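Aldehyde dehydrogenase (Staphylococcus aureus, PDB 6K10) oxidises the aldehyde 4,4'-diaponeurosporen-4-al to its carboxylic acid with NAD+, a step in the synthesis of the carotenoid pigment staphyloxanthin. Local coordinates at residues 277-280 / 285-288; 134-139 / 167-172; 254-259 / 338-343; 408-413 / 424-429. The protein carries 1 engineered substitution. One frame throughout, in Å; residues are numbered along the deposited sequence.

Contact 1 (277-280 / 285-288); sequences EFYG and QSPD
The ring of Y279 lays its CD1-CE1 edge against S286 and D288. CD1 lies 3.5 Å from S286 OG, close to the ring plane. Next along that edge, CE1 meets the backbone oxygen D288 O at 3.8 Å. The CB of S286 completes the fit, 3.5 Å from Y279 O. One face of the ring is closed by its own neighbour: F278 CB stands above the ring centre. With CG anti to the carbonyl carbon (chi1 -54°), Y279 swings its ring from the helix end toward the loop.

No direct hydrogen bond joins the two segments. A water does this work. It donates to F278 O and to D288 OD2, and accepts from S286 OG at 2.7 Å. The serine hydroxyl is thus used twice. It donates a hydrogen bond to the water and accepts one from D288 N at 3.2 Å, with an N-H...O angle of 160°. The chi1 of 168° sets OG beside the carbonyl carbon of S286, facing the backbone N two residues on. D288 OD2 also accepts from Y453 N of the second subunit, so the bridge reaches the dimer interface. P451 and P452 of that subunit pack on F278 and D288. Within the chain, F278 and Y279 lean on helix 232-244.

G280 leaves the helix with positive phi, and the chain then turns back. This is a helix C-terminus tied by water to a following ST turn, at the edge of the catalytic domain where the partner subunit's C-terminal tail passes.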
loop_
_atom_site.group_PDB
_atom_site.type_symbol
_atom_site.label_atom_id
_atom_site.label_comp_id
_atom_site.label_asym_id
_atom_site.label_seq_id
_atom_site.Cartn_x
_atom_site.Cartn_y
_atom_site.Cartn_z
ATOM N N GLU A 277 -24.966 28.083 -21.641
ATOM C CA GLU A 277 -25.964 27.018 -21.661
ATOM C C GLU A 277 -26.171 26.433 -20.271
ATOM O O GLU A 277 -27.305 26.140 -19.872
ATOM C CB GLU A 277 -25.537 25.921 -22.638
ATOM C CG GLU A 277 -25.601 26.323 -24.099
ATOM C CD GLU A 277 -24.888 25.335 -25.003
ATOM O OE1 GLU A 277 -24.109 24.507 -24.484
ATOM O OE2 GLU A 277 -25.109 25.384 -26.229
ATOM N N PHE A 278 -25.080 26.252 -19.523
ATOM C CA PHE A 278 -25.163 25.684 -18.180
ATOM C C PHE A 278 -25.879 26.628 -17.225
ATOM O O PHE A 278 -26.821 26.231 -16.528
ATOM C CB PHE A 278 -23.761 25.403 -17.635
ATOM C CG PHE A 278 -23.140 24.131 -18.134
ATOM C CD1 PHE A 278 -23.636 23.473 -19.244
ATOM C CD2 PHE A 278 -22.033 23.603 -17.486
ATOM C CE1 PHE A 278 -23.045 22.305 -19.693
ATOM C CE2 PHE A 278 -21.438 22.439 -17.930
ATOM C CZ PHE A 278 -21.943 21.790 -19.034
ATOM N N TYR A 279 -25.431 27.880 -17.172
ATOM C CA TYR A 279 -25.723 28.758 -16.054
ATOM C C TYR A 279 -26.431 30.053 -16.425
ATOM O O TYR A 279 -26.807 30.804 -15.519
ATOM C CB TYR A 279 -24.423 29.104 -15.310
ATOM C CG TYR A 279 -23.607 27.905 -14.867
ATOM C CD1 TYR A 279 -24.131 26.969 -13.986
ATOM C CD2 TYR A 279 -22.301 27.723 -15.316
ATOM C CE1 TYR A 279 -23.384 25.879 -13.569
ATOM C CE2 TYR A 279 -21.547 26.637 -14.905
ATOM C CZ TYR A 279 -22.094 25.718 -14.032
ATOM O OH TYR A 279 -21.349 24.636 -13.621
ATOM N N GLY A 280 -26.619 30.346 -17.709
ATOM C CA GLY A 280 -27.320 31.553 -18.101
ATOM C C GLY A 280 -26.411 32.767 -18.177
ATOM O O GLY A 280 -25.187 32.685 -18.042
ATOM N N GLN A 285 -27.101 34.123 -10.481
ATOM C CA GLN A 285 -28.492 33.761 -10.251
ATOM C C GLN A 285 -28.776 32.287 -10.519
ATOM O O GLN A 285 -29.898 31.836 -10.274
ATOM C CB GLN A 285 -29.410 34.628 -11.121
ATOM N N SER A 286 -27.796 31.528 -11.003
ATOM C CA SER A 286 -28.030 30.123 -11.326
ATOM C C SER A 286 -28.132 29.296 -10.048
ATOM O O SER A 286 -27.261 29.399 -9.179
ATOM C CB SER A 286 -26.911 29.577 -12.210
ATOM O OG SER A 286 -26.973 28.164 -12.300
ATOM N N PRO A 287 -29.164 28.459 -9.904
ATOM C CA PRO A 287 -29.257 27.580 -8.734
ATOM C C PRO A 287 -28.410 26.324 -8.844
ATOM O O PRO A 287 -28.462 25.481 -7.942
ATOM C CB PRO A 287 -30.748 27.227 -8.708
ATOM C CG PRO A 287 -31.098 27.148 -10.162
ATOM C CD PRO A 287 -30.274 28.228 -10.848
ATOM N N ASP A 288 -27.641 26.182 -9.920
ATOM C CA ASP A 288 -26.846 24.992 -10.183
ATOM C C ASP A 288 -25.362 25.221 -9.933
ATOM O O ASP A 288 -24.545 24.350 -10.249
ATOM C CB ASP A 288 -27.065 24.538 -11.626
ATOM C CG ASP A 288 -28.518 24.243 -11.924
ATOM O OD1 ASP A 288 -29.230 23.782 -11.009
ATOM O OD2 ASP A 288 -28.956 24.501 -13.064
HETATM O O HOH W 1 -28.306 26.778 -14.259
#

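Contact 2 (134-139 / 167-172); sequences GAIAAG and ANYIEV
I136 stands at about a right angle to both Y169 and I170. CG2 and CG1 both lie against Y169 OH, and the CG1 branch runs on through CD1 to I170. CG2 presses on Y169 OH at 3.5 Å, and CG1 is only a little farther from the same oxygen. CD1 meets I170 CD1 at 3.7 Å, a methyl-to-methyl contact. Y169 has CG anti to the backbone N (chi1 175°), which sends the phenol out along the path to helix 126-138. I170 CG1 lies over one face of that ring, 3.6 Å above its plane and offset toward the rim.

Helix 126-138 links strands 104-118 and 141-145, which run parallel, in a beta-alpha-beta crossover of the Rossmann-like cofactor domain. Strand 170-172 pairs with 141-145, so the contact joins this helix to the sheet margin. F32 meets the Y169 ring edge-to-face, and Q36, L37 and L40 of helix 30-46 pack on I136.

The phenol also has a polar link to the helix. Y169 OH donates to a water at 2.9 Å, in the plane of the ring, and that water donates to I136 O at 2.8 Å. I136 O also takes G139 N, one bond of the Schellman motif that ends the helix.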
loop_
_atom_site.group_PDB
_atom_site.type_symbol
_atom_site.label_atom_id
_atom_site.label_comp_id
_atom_site.label_asym_id
_atom_site.label_seq_id
_atom_site.Cartn_x
_atom_site.Cartn_y
_atom_site.Cartn_z
ATOM N N GLY A 134 -15.377 1.588 4.013
ATOM C CA GLY A 134 -14.297 0.619 3.934
ATOM C C GLY A 134 -13.802 0.198 5.304
ATOM O O GLY A 134 -13.595 -0.988 5.566
ATOM N N ALA A 135 -13.612 1.170 6.200
ATOM C CA ALA A 135 -13.149 0.856 7.548
ATOM C C ALA A 135 -14.149 -0.031 8.279
ATOM O O ALA A 135 -13.765 -1.002 8.941
ATOM C CB ALA A 135 -12.900 2.146 8.330
ATOM N N ILE A 136 -15.440 0.292 8.173
ATOM C CA ILE A 136 -16.473 -0.527 8.807
ATOM C C ILE A 136 -16.462 -1.933 8.226
ATOM O O ILE A 136 -16.394 -2.928 8.959
ATOM C CB ILE A 136 -17.858 0.125 8.643
ATOM C CG1 ILE A 136 -17.984 1.371 9.518
ATOM C CG2 ILE A 136 -18.956 -0.878 8.975
ATOM C CD1 ILE A 136 -19.260 2.151 9.270
ATOM N N ALA A 137 -16.535 -2.033 6.896
ATOM C CA ALA A 137 -16.631 -3.334 6.244
ATOM C C ALA A 137 -15.403 -4.193 6.510
ATOM O O ALA A 137 -15.507 -5.423 6.562
ATOM C CB ALA A 137 -16.834 -3.153 4.739
ATOM N N ALA A 138 -14.239 -3.571 6.682
ATOM C CA ALA A 138 -13.023 -4.319 6.968
ATOM C C ALA A 138 -12.908 -4.733 8.429
ATOM O O ALA A 138 -12.000 -5.499 8.766
ATOM C CB ALA A 138 -11.796 -3.499 6.562
ATOM N N GLY A 139 -13.792 -4.246 9.299
ATOM C CA GLY A 139 -13.819 -4.693 10.677
ATOM C C GLY A 139 -13.061 -3.837 11.663
ATOM O O GLY A 139 -12.631 -4.346 12.704
ATOM N N ALA A 167 -19.417 5.747 20.952
ATOM C CA ALA A 167 -18.228 6.546 20.680
ATOM C C ALA A 167 -16.968 5.692 20.641
ATOM O O ALA A 167 -15.980 6.075 20.005
ATOM C CB ALA A 167 -18.087 7.656 21.722
ATOM N N ASN A 168 -16.976 4.537 21.304
ATOM C CA ASN A 168 -15.818 3.652 21.267
ATOM C C ASN A 168 -15.793 2.759 20.032
ATOM O O ASN A 168 -14.859 1.965 19.880
ATOM C CB ASN A 168 -15.758 2.804 22.543
ATOM C CG ASN A 168 -17.042 2.041 22.808
ATOM O OD1 ASN A 168 -17.690 1.539 21.892
ATOM N N TYR A 169 -16.789 2.865 19.151
ATOM C CA TYR A 169 -16.759 2.192 17.858
ATOM C C TYR A 169 -16.451 3.174 16.732
ATOM O O TYR A 169 -15.491 2.984 15.979
ATOM C CB TYR A 169 -18.090 1.469 17.599
ATOM C CG TYR A 169 -18.175 0.836 16.227
ATOM C CD1 TYR A 169 -17.180 -0.021 15.773
ATOM C CD2 TYR A 169 -19.244 1.104 15.384
ATOM C CE1 TYR A 169 -17.250 -0.596 14.517
ATOM C CE2 TYR A 169 -19.323 0.533 14.127
ATOM C CZ TYR A 169 -18.324 -0.316 13.698
ATOM O OH TYR A 169 -18.402 -0.885 12.448
ATOM N N ILE A 170 -17.258 4.226 16.603
ATOM C CA ILE A 170 -17.006 5.316 15.669
ATOM C C ILE A 170 -17.240 6.625 16.409
ATOM O O ILE A 170 -18.284 6.804 17.045
ATOM C CB ILE A 170 -17.905 5.237 14.420
ATOM C CG1 ILE A 170 -17.697 3.914 13.680
ATOM C CG2 ILE A 170 -17.620 6.402 13.487
ATOM C CD1 ILE A 170 -18.727 3.657 12.601
ATOM N N GLU A 171 -16.269 7.532 16.331
ATOM C CA GLU A 171 -16.347 8.815 17.014
ATOM C C GLU A 171 -15.898 9.914 16.062
ATOM O O GLU A 171 -15.049 9.695 15.195
ATOM C CB GLU A 171 -15.488 8.821 18.290
ATOM C CG GLU A 171 -15.389 10.162 19.022
ATOM C CD GLU A 171 -16.725 10.677 19.538
ATOM O OE1 GLU A 171 -16.922 10.670 20.771
ATOM O OE2 GLU A 171 -17.565 11.116 18.724
ATOM N N VAL A 172 -16.486 11.098 16.228
ATOM C CA VAL A 172 -16.160 12.272 15.428
ATOM C C VAL A 172 -15.513 13.311 16.331
ATOM O O VAL A 172 -16.058 13.649 17.390
ATOM C CB VAL A 172 -17.409 12.850 14.741
ATOM C CG1 VAL A 172 -17.070 14.155 14.042
ATOM C CG2 VAL A 172 -17.981 11.844 13.760
HETATM O O HOH W 2 -16.128 -2.482 11.755
#

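Contact 3 (254-259 / 338-343); sequences PDYILV and AIMQEE
Y256 holds CG between its backbone N and carbonyl carbon (chi1 63°), while M340 bends at both chi2 (-55°) and chi3 (-62°). These turns bring the methionine methyl over the tyrosine ring. M340 CE sits 3.5 Å above the ring plane, over its centre, and makes a CH-pi contact. The sulfur stands farther off, with SD oblique to the ring and 3.8 Å from Y256 CB. The pair is a Met-aromatic contact, and the two side chains cross at about a right angle.

D255 carries the other half. Its OD2 lies 3.8 Å from E343 CA and accepts from I344 N, just past the segment. OD1 is in a salt bridge with K221. That lysine also bonds to I339 O and E342 O, so it ties both segments together and probably offsets the charge of D255. E343 OE1 accepts from G220 N. The E343 side chain is about 5 Å from that of S251, the engineered residue at a predicted active-site position, so this end of the contact lies close to that site.

Strand 256-260 lies between parallel strands 223-226 and 348-354 of the catalytic domain sheet. F363 and I364 of helix 357-365 lie alongside, F363 packing on M340 and I364 on Y256.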
loop_
_atom_site.group_PDB
_atom_site.type_symbol
_atom_site.label_atom_id
_atom_site.label_comp_id
_atom_site.label_asym_id
_atom_site.label_seq_id
_atom_site.Cartn_x
_atom_site.Cartn_y
_atom_site.Cartn_z
ATOM N N PRO A 254 -10.348 19.898 -13.694
ATOM C CA PRO A 254 -9.389 20.508 -14.622
ATOM C C PRO A 254 -8.762 21.746 -14.002
ATOM O O PRO A 254 -9.446 22.734 -13.722
ATOM C CB PRO A 254 -10.259 20.858 -15.832
ATOM C CG PRO A 254 -11.303 19.790 -15.824
ATOM C CD PRO A 254 -11.622 19.575 -14.361
ATOM N N ASP A 255 -7.458 21.676 -13.743
ATOM C CA ASP A 255 -6.797 22.863 -13.217
ATOM C C ASP A 255 -6.471 23.849 -14.332
ATOM O O ASP A 255 -6.831 25.026 -14.243
ATOM C CB ASP A 255 -5.530 22.480 -12.448
ATOM C CG ASP A 255 -4.895 23.670 -11.753
ATOM O OD1 ASP A 255 -4.146 24.424 -12.411
ATOM O OD2 ASP A 255 -5.172 23.863 -10.546
ATOM N N TYR A 256 -5.813 23.385 -15.391
ATOM C CA TYR A 256 -5.450 24.233 -16.517
ATOM C C TYR A 256 -5.572 23.442 -17.809
ATOM O O TYR A 256 -5.650 22.213 -17.801
ATOM C CB TYR A 256 -4.031 24.810 -16.354
ATOM C CG TYR A 256 -2.939 23.759 -16.332
ATOM C CD1 TYR A 256 -2.542 23.169 -15.139
ATOM C CD2 TYR A 256 -2.293 23.370 -17.501
ATOM C CE1 TYR A 256 -1.546 22.215 -15.107
ATOM C CE2 TYR A 256 -1.291 22.412 -17.481
ATOM C CZ TYR A 256 -0.921 21.838 -16.280
ATOM O OH TYR A 256 0.074 20.887 -16.249
ATOM N N ILE A 257 -5.572 24.166 -18.925
ATOM C CA ILE A 257 -5.740 23.580 -20.249
ATOM C C ILE A 257 -4.479 23.829 -21.069
ATOM O O ILE A 257 -3.961 24.951 -21.099
ATOM C CB ILE A 257 -6.981 24.148 -20.965
ATOM C CG1 ILE A 257 -8.242 23.883 -20.136
ATOM C CG2 ILE A 257 -7.109 23.569 -22.381
ATOM C CD1 ILE A 257 -9.561 24.143 -20.865
ATOM N N LEU A 258 -3.978 22.775 -21.707
ATOM C CA LEU A 258 -2.977 22.859 -22.764
ATOM C C LEU A 258 -3.708 22.520 -24.054
ATOM O O LEU A 258 -4.075 21.360 -24.270
ATOM C CB LEU A 258 -1.821 21.893 -22.514
ATOM C CG LEU A 258 -0.839 22.237 -21.397
ATOM C CD1 LEU A 258 -0.044 21.001 -21.029
ATOM C CD2 LEU A 258 0.095 23.373 -21.802
ATOM N N VAL A 259 -3.956 23.531 -24.887
ATOM C CA VAL A 259 -4.707 23.356 -26.125
ATOM C C VAL A 259 -3.787 23.643 -27.303
ATOM O O VAL A 259 -2.954 24.553 -27.244
ATOM C CB VAL A 259 -5.965 24.257 -26.169
ATOM C CG1 VAL A 259 -5.601 25.742 -26.137
ATOM C CG2 VAL A 259 -6.824 23.935 -27.390
ATOM N N ALA A 338 0.895 33.723 -11.977
ATOM C CA ALA A 338 0.549 33.331 -10.615
ATOM C C ALA A 338 -0.452 32.184 -10.616
ATOM O O ALA A 338 -0.409 31.308 -9.743
ATOM C CB ALA A 338 -0.011 34.529 -9.850
ATOM N N ILE A 339 -1.352 32.166 -11.602
ATOM C CA ILE A 339 -2.365 31.123 -11.687
ATOM C C ILE A 339 -1.758 29.759 -12.002
ATOM O O ILE A 339 -2.409 28.730 -11.782
ATOM C CB ILE A 339 -3.426 31.523 -12.732
ATOM C CG1 ILE A 339 -4.690 30.678 -12.575
ATOM C CG2 ILE A 339 -2.868 31.401 -14.141
ATOM C CD1 ILE A 339 -5.510 31.037 -11.361
ATOM N N MET A 340 -0.523 29.712 -12.496
ATOM C CA MET A 340 0.147 28.452 -12.788
ATOM C C MET A 340 1.139 28.047 -11.704
ATOM O O MET A 340 1.908 27.100 -11.904
ATOM C CB MET A 340 0.852 28.528 -14.143
ATOM C CG MET A 340 -0.096 28.564 -15.325
ATOM S SD MET A 340 -1.247 27.172 -15.328
ATOM C CE MET A 340 -0.103 25.802 -15.466
ATOM N N GLN A 341 1.137 28.734 -10.561
ATOM C CA GLN A 341 2.056 28.433 -9.475
ATOM C C GLN A 341 1.409 27.691 -8.316
ATOM O O GLN A 341 2.130 27.208 -7.435
ATOM C CB GLN A 341 2.696 29.723 -8.938
ATOM C CG GLN A 341 3.275 30.625 -10.008
ATOM C CD GLN A 341 4.278 29.915 -10.893
ATOM O OE1 GLN A 341 5.129 29.167 -10.413
ATOM N NE2 GLN A 341 4.179 30.143 -12.197
ATOM N N GLU A 342 0.082 27.591 -8.282
ATOM C CA GLU A 342 -0.612 26.946 -7.178
ATOM C C GLU A 342 -1.806 26.169 -7.712
ATOM O O GLU A 342 -2.347 26.487 -8.775
ATOM C CB GLU A 342 -1.078 27.973 -6.129
ATOM C CG GLU A 342 -2.135 28.953 -6.634
ATOM C CD GLU A 342 -2.688 29.849 -5.536
ATOM O OE1 GLU A 342 -2.147 30.960 -5.345
ATOM O OE2 GLU A 342 -3.666 29.448 -4.867
ATOM N N GLU A 343 -2.201 25.135 -6.971
ATOM C CA GLU A 343 -3.456 24.455 -7.263
ATOM C C GLU A 343 -4.602 25.442 -7.101
ATOM O O GLU A 343 -4.792 26.017 -6.025
ATOM C CB GLU A 343 -3.640 23.250 -6.340
ATOM C CG GLU A 343 -4.941 22.480 -6.564
ATOM C CD GLU A 343 -4.979 21.154 -5.821
ATOM O OE1 GLU A 343 -4.031 20.864 -5.061
ATOM O OE2 GLU A 343 -5.955 20.394 -6.005
#

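Contact 4 (408-413 / 424-429); sequences KLPFGG and GKYSFD
The helix turn that sets Y426 against P410 carries a salt bridge, K425 NZ to D429 OD1 at 2.9 Å. The oxygen uses its syn lone pair. S427 OG bonds to E130 OE1 and to H423 N, which ties the same turn to helix 126-138.

Across the contact, P410 lies over one face of the Y426 ring. P410 CB is 3.6 Å from the ring centroid, straight along the ring normal, a CH-pi contact. P410 CD comes nearer at one corner, 3.4 Å from Y426 CE2. The proline ring thus spans the face from its centre to the CE2-CZ side. Y426 has CG anti to the carbonyl carbon (chi1 -61°), and this turns the ring face to the loop. The carbonyl oxygen K408 O lies in the ring plane, 3.7 Å from Y426 CE2.

The loop lies near the predicted active site, the P410 side chain being about 8 Å from that of E217. I107 of the second subunit packs on both P410 and Y426. No hydrogen bond crosses between the two segments. The loop is held to helix 425-430 by CH-pi and apolar packing, while the K408 ammonium and the P410 carbonyl oxygen bond to D95 and S436 OG of the second subunit.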
loop_
_atom_site.group_PDB
_atom_site.type_symbol
_atom_site.label_atom_id
_atom_site.label_comp_id
_atom_site.label_asym_id
_atom_site.label_seq_id
_atom_site.Cartn_x
_atom_site.Cartn_y
_atom_site.Cartn_z
ATOM N N LYS A 408 -15.526 0.349 -9.462
ATOM C CA LYS A 408 -14.603 -0.711 -9.841
ATOM C C LYS A 408 -13.246 -0.173 -10.274
ATOM O O LYS A 408 -12.333 -0.966 -10.527
ATOM C CB LYS A 408 -15.219 -1.549 -10.963
ATOM C CG LYS A 408 -16.387 -2.393 -10.497
ATOM C CD LYS A 408 -16.762 -3.458 -11.504
ATOM C CE LYS A 408 -17.892 -4.310 -10.956
ATOM N NZ LYS A 408 -18.662 -4.998 -12.024
ATOM N N LEU A 409 -13.094 1.148 -10.358
ATOM C CA LEU A 409 -11.829 1.786 -10.681
ATOM C C LEU A 409 -11.199 2.316 -9.405
ATOM O O LEU A 409 -11.829 3.128 -8.714
ATOM C CB LEU A 409 -12.045 2.927 -11.678
ATOM C CG LEU A 409 -12.384 2.556 -13.121
ATOM C CD1 LEU A 409 -12.544 3.815 -13.950
ATOM C CD2 LEU A 409 -11.320 1.653 -13.731
ATOM N N PRO A 410 -9.987 1.907 -9.041
ATOM C CA PRO A 410 -9.341 2.504 -7.868
ATOM C C PRO A 410 -9.105 3.991 -8.081
ATOM O O PRO A 410 -8.791 4.437 -9.185
ATOM C CB PRO A 410 -8.022 1.731 -7.754
ATOM C CG PRO A 410 -7.770 1.220 -9.134
ATOM C CD PRO A 410 -9.127 0.904 -9.688
ATOM N N PHE A 411 -9.282 4.763 -7.014
ATOM C CA PHE A 411 -9.119 6.210 -7.058
ATOM C C PHE A 411 -8.002 6.605 -6.110
ATOM O O PHE A 411 -8.103 6.379 -4.903
ATOM C CB PHE A 411 -10.420 6.926 -6.686
ATOM C CG PHE A 411 -10.252 8.407 -6.478
ATOM C CD1 PHE A 411 -9.580 9.181 -7.413
ATOM C CD2 PHE A 411 -10.750 9.026 -5.341
ATOM C CE1 PHE A 411 -9.416 10.543 -7.219
ATOM C CE2 PHE A 411 -10.591 10.388 -5.145
ATOM C CZ PHE A 411 -9.923 11.147 -6.086
ATOM N N GLY A 412 -6.948 7.202 -6.652
ATOM C CA GLY A 412 -5.818 7.617 -5.841
ATOM C C GLY A 412 -4.770 8.277 -6.705
ATOM O O GLY A 412 -4.849 8.262 -7.934
ATOM N N GLY A 413 -3.779 8.864 -6.037
ATOM C CA GLY A 413 -2.718 9.583 -6.702
ATOM C C GLY A 413 -1.427 8.787 -6.794
ATOM O O GLY A 413 -1.365 7.591 -6.501
ATOM N N GLY A 424 -15.208 1.522 -3.701
ATOM C CA GLY A 424 -15.626 0.140 -3.884
ATOM C C GLY A 424 -14.867 -0.804 -2.987
ATOM O O GLY A 424 -14.663 -0.532 -1.797
ATOM N N LYS A 425 -14.428 -1.928 -3.564
ATOM C CA LYS A 425 -13.656 -2.899 -2.795
ATOM C C LYS A 425 -12.299 -2.348 -2.373
ATOM O O LYS A 425 -11.732 -2.802 -1.369
ATOM C CB LYS A 425 -13.489 -4.189 -3.603
ATOM C CG LYS A 425 -12.800 -5.311 -2.836
ATOM C CD LYS A 425 -12.767 -6.618 -3.602
ATOM C CE LYS A 425 -12.115 -7.710 -2.762
ATOM N NZ LYS A 425 -10.648 -7.486 -2.577
ATOM N N TYR A 426 -11.763 -1.366 -3.109
ATOM C CA TYR A 426 -10.480 -0.789 -2.723
ATOM C C TYR A 426 -10.569 -0.053 -1.393
ATOM O O TYR A 426 -9.574 0.016 -0.658
ATOM C CB TYR A 426 -9.966 0.142 -3.826
ATOM C CG TYR A 426 -9.747 -0.566 -5.143
ATOM C CD1 TYR A 426 -8.582 -1.281 -5.383
ATOM C CD2 TYR A 426 -10.712 -0.530 -6.140
ATOM C CE1 TYR A 426 -8.378 -1.938 -6.582
ATOM C CE2 TYR A 426 -10.521 -1.182 -7.341
ATOM C CZ TYR A 426 -9.353 -1.883 -7.559
ATOM O OH TYR A 426 -9.162 -2.532 -8.757
ATOM N N SER A 427 -11.742 0.499 -1.067
ATOM C CA SER A 427 -11.941 1.060 0.264
ATOM C C SER A 427 -11.807 -0.016 1.330
ATOM O O SER A 427 -11.164 0.195 2.365
ATOM C CB SER A 427 -13.314 1.727 0.348
ATOM O OG SER A 427 -13.378 2.875 -0.489
ATOM N N PHE A 428 -12.396 -1.188 1.079
ATOM C CA PHE A 428 -12.240 -2.324 1.983
ATOM C C PHE A 428 -10.785 -2.777 2.044
ATOM O O PHE A 428 -10.224 -2.967 3.133
ATOM C CB PHE A 428 -13.156 -3.466 1.532
ATOM C CG PHE A 428 -12.854 -4.793 2.173
ATOM C CD1 PHE A 428 -13.488 -5.170 3.345
ATOM C CD2 PHE A 428 -11.979 -5.689 1.577
ATOM C CE1 PHE A 428 -13.230 -6.392 3.925
ATOM C CE2 PHE A 428 -11.718 -6.913 2.158
ATOM C CZ PHE A 428 -12.347 -7.265 3.330
ATOM N N ASP A 429 -10.156 -2.961 0.877
ATOM C CA ASP A 429 -8.761 -3.395 0.831
ATOM C C ASP A 429 -7.854 -2.466 1.630
ATOM O O ASP A 429 -6.940 -2.924 2.329
ATOM C CB ASP A 429 -8.278 -3.458 -0.621
ATOM C CG ASP A 429 -9.002 -4.509 -1.441
ATOM O OD1 ASP A 429 -9.662 -5.395 -0.855
ATOM O OD2 ASP A 429 -8.915 -4.450 -2.688
#

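In the fold
Along the chain contact 2 closes first. Contact 1 then falls within the span of contact 3, and contact 4 comes last. Contacts 1 and 3 belong to the catalytic domain, with centres about 24 Å apart; strand 256-260 leads into helix 264-279. Contact 2 lies in the cofactor domain, across the chain's centre from contact 3. Contacts 2 and 4 are about 18 Å apart between centres and touch: F428 of helix 425-430 packs on A137 and A138 of helix 126-138. Contacts 1 and 4 both meet the second subunit, about 33 Å apart between centres. The dimer interface is thus spread over distant parts of the chain. Contacts 3 and 4 lie nearest the predicted active site.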